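Local coordinates for DUF3887 domain-containing protein (Ruminococcus gnavus, PDB 4HYZ) that is of unknown function, a probable lipoprotein whose DUF3887 domain belongs to the NTF2-like clan, at residues K36-K41 and L101-D106. Sequence-based numbering, arbitrary orientation.
Sequences KSRFTK and LAYDED. With SO4 (sulfate ion), chain D.
The guanidinium of R38 and the ring of Y103 meet edge to edge: NH2 of R38 lies 3.7 Å from CE1 of Y103, and the two planes, only 14° apart, are nearly coplanar, so this is neither a stack nor a cation-pi contact. A shared acid probably accounts for the alignment, since D23 on helix 13-28 pairs with NE of R38 and accepts a hydrogen bond from the Y103 hydroxyl. Bends at chi2 and chi3 curl the arginine back to this edge, where M107 O and N108 hold its other nitrogens. The fold here is NTF2-like, a curved antiparallel sheet with helices against it, and the contact joins the loop before helix 41-44 to strand 95-103 and the turn that follows. In that turn, D104 meets T40, the N-cap of helix 41-44, at a slant: methyl CG2, anti to the T40 carbonyl carbon, presses on D104 OD2 at 3.1 Å. With an alanine in place of D104, the backbone N-H of N108 is likely to lose OD1 as its acceptor. Between the segments lies a sulfate, probably from the crystallisation liquor; K41 N donates to its O3 (3.0 Å, 166°), as does N108 ND2 to the ion, and D106 OD2 lies 2.7 Å from O2.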
loop_
_atom_site.group_PDB
_atom_site.type_symbol
_atom_site.label_atom_id
_atom_site.label_comp_id
_atom_site.label_asym_id
_atom_site.label_seq_id
_atom_site.Cartn_x
_atom_site.Cartn_y
_atom_site.Cartn_z
ATOM N N LYS A 36 -29.619 -6.849 -5.540
ATOM C CA LYS A 36 -29.276 -8.284 -5.467
ATOM C C LYS A 36 -28.695 -8.795 -6.811
ATOM O O LYS A 36 -27.719 -9.542 -6.804
ATOM C CB LYS A 36 -30.514 -9.100 -5.080
ATOM C CG LYS A 36 -30.269 -10.593 -4.869
ATOM C CD LYS A 36 -31.420 -11.269 -4.096
ATOM C CE LYS A 36 -32.519 -11.801 -4.979
ATOM N NZ LYS A 36 -32.134 -13.045 -5.699
ATOM N N SER A 37 -29.271 -8.362 -7.943
ATOM C CA SER A 37 -28.880 -8.772 -9.295
ATOM C C SER A 37 -27.440 -8.340 -9.653
ATOM O O SER A 37 -26.884 -8.858 -10.629
ATOM C CB SER A 37 -29.862 -8.226 -10.334
ATOM O OG SER A 37 -29.567 -6.876 -10.671
ATOM N N ARG A 38 -26.849 -7.402 -8.879
ATOM C CA ARG A 38 -25.488 -6.913 -9.126
ATOM C C ARG A 38 -24.413 -7.824 -8.469
ATOM O O ARG A 38 -23.227 -7.668 -8.740
ATOM C CB ARG A 38 -25.367 -5.447 -8.689
ATOM C CG ARG A 38 -26.039 -4.471 -9.691
ATOM C CD ARG A 38 -25.321 -4.456 -11.053
ATOM N NE ARG A 38 -23.881 -4.287 -10.827
ATOM C CZ ARG A 38 -22.918 -5.153 -11.121
ATOM N NH1 ARG A 38 -23.170 -6.210 -11.892
ATOM N NH2 ARG A 38 -21.681 -4.931 -10.720
ATOM N N PHE A 39 -24.832 -8.806 -7.649
ATOM C CA PHE A 39 -23.931 -9.768 -7.004
ATOM C C PHE A 39 -23.690 -10.944 -7.924
ATOM O O PHE A 39 -24.549 -11.250 -8.764
ATOM C CB PHE A 39 -24.512 -10.256 -5.652
ATOM C CG PHE A 39 -24.340 -9.245 -4.541
ATOM C CD1 PHE A 39 -25.160 -8.122 -4.466
ATOM C CD2 PHE A 39 -23.315 -9.379 -3.612
ATOM C CE1 PHE A 39 -24.971 -7.166 -3.458
ATOM C CE2 PHE A 39 -23.125 -8.422 -2.603
ATOM C CZ PHE A 39 -23.957 -7.330 -2.525
ATOM N N THR A 40 -22.521 -11.612 -7.782
ATOM C CA THR A 40 -22.233 -12.834 -8.548
ATOM C C THR A 40 -23.420 -13.812 -8.372
ATOM O O THR A 40 -23.983 -13.866 -7.274
ATOM C CB THR A 40 -20.930 -13.502 -8.085
ATOM O OG1 THR A 40 -21.149 -14.135 -6.823
ATOM C CG2 THR A 40 -19.770 -12.529 -7.977
ATOM N N LYS A 41 -23.790 -14.555 -9.431
ATOM C CA LYS A 41 -24.898 -15.508 -9.411
ATOM C C LYS A 41 -24.865 -16.408 -8.160
ATOM O O LYS A 41 -25.895 -16.559 -7.498
ATOM C CB LYS A 41 -24.894 -16.393 -10.683
ATOM C CG LYS A 41 -25.058 -15.622 -12.007
ATOM C CD LYS A 41 -24.868 -16.535 -13.220
ATOM C CE LYS A 41 -24.999 -15.816 -14.546
ATOM N NZ LYS A 41 -25.017 -16.764 -15.697
ATOM N N LEU A 101 -16.554 -2.037 -1.413
ATOM C CA LEU A 101 -17.110 -2.925 -2.422
ATOM C C LEU A 101 -16.022 -3.792 -2.974
ATOM O O LEU A 101 -14.902 -3.322 -3.161
ATOM C CB LEU A 101 -17.763 -2.111 -3.575
ATOM C CG LEU A 101 -19.197 -1.615 -3.371
ATOM C CD1 LEU A 101 -19.288 -0.573 -2.261
ATOM C CD2 LEU A 101 -19.727 -0.981 -4.634
ATOM N N ALA A 102 -16.345 -5.046 -3.266
ATOM C CA ALA A 102 -15.401 -5.977 -3.864
ATOM C C ALA A 102 -16.070 -6.677 -5.021
ATOM O O ALA A 102 -17.266 -6.958 -4.971
ATOM C CB ALA A 102 -14.878 -6.973 -2.825
ATOM N N TYR A 103 -15.293 -6.957 -6.059
ATOM C CA TYR A 103 -15.762 -7.555 -7.297
ATOM C C TYR A 103 -14.983 -8.771 -7.682
ATOM O O TYR A 103 -13.773 -8.853 -7.434
ATOM C CB TYR A 103 -15.602 -6.518 -8.449
ATOM C CG TYR A 103 -16.517 -5.317 -8.303
ATOM C CD1 TYR A 103 -17.852 -5.381 -8.696
ATOM C CD2 TYR A 103 -16.054 -4.123 -7.740
ATOM C CE1 TYR A 103 -18.698 -4.277 -8.571
ATOM C CE2 TYR A 103 -16.888 -3.006 -7.627
ATOM C CZ TYR A 103 -18.216 -3.097 -8.031
ATOM O OH TYR A 103 -19.079 -2.041 -7.886
ATOM N N ASP A 104 -15.646 -9.662 -8.422
ATOM C CA ASP A 104 -14.930 -10.743 -9.073
ATOM C C ASP A 104 -14.473 -10.182 -10.447
ATOM O O ASP A 104 -14.804 -9.021 -10.792
ATOM C CB ASP A 104 -15.778 -12.031 -9.156
ATOM C CG ASP A 104 -17.006 -12.011 -10.049
ATOM O OD1 ASP A 104 -17.255 -10.975 -10.721
ATOM O OD2 ASP A 104 -17.668 -13.045 -10.144
ATOM N N GLU A 105 -13.717 -10.973 -11.226
ATOM C CA GLU A 105 -13.188 -10.493 -12.509
ATOM C C GLU A 105 -14.304 -10.155 -13.517
ATOM O O GLU A 105 -14.062 -9.337 -14.411
ATOM C CB GLU A 105 -12.203 -11.510 -13.121
ATOM C CG GLU A 105 -10.865 -11.564 -12.389
ATOM C CD GLU A 105 -9.801 -10.554 -12.785
ATOM O OE1 GLU A 105 -10.102 -9.657 -13.603
ATOM O OE2 GLU A 105 -8.676 -10.629 -12.233
ATOM N N ASP A 106 -15.512 -10.766 -13.367
ATOM C CA ASP A 106 -16.671 -10.459 -14.232
ATOM C C ASP A 106 -17.351 -9.159 -13.815
ATOM O O ASP A 106 -18.368 -8.792 -14.394
ATOM C CB ASP A 106 -17.684 -11.613 -14.256
ATOM C CG ASP A 106 -17.185 -12.831 -15.009
ATOM O OD1 ASP A 106 -16.151 -12.721 -15.704
ATOM O OD2 ASP A 106 -17.829 -13.893 -14.910
HETATM S S SO4 D . -20.373 -14.163 -12.149
HETATM O O1 SO4 D . -19.643 -15.331 -11.676
HETATM O O2 SO4 D . -20.229 -14.097 -13.608
HETATM O O3 SO4 D . -21.835 -14.267 -11.733
HETATM O O4 SO4 D . -19.786 -12.966 -11.610
#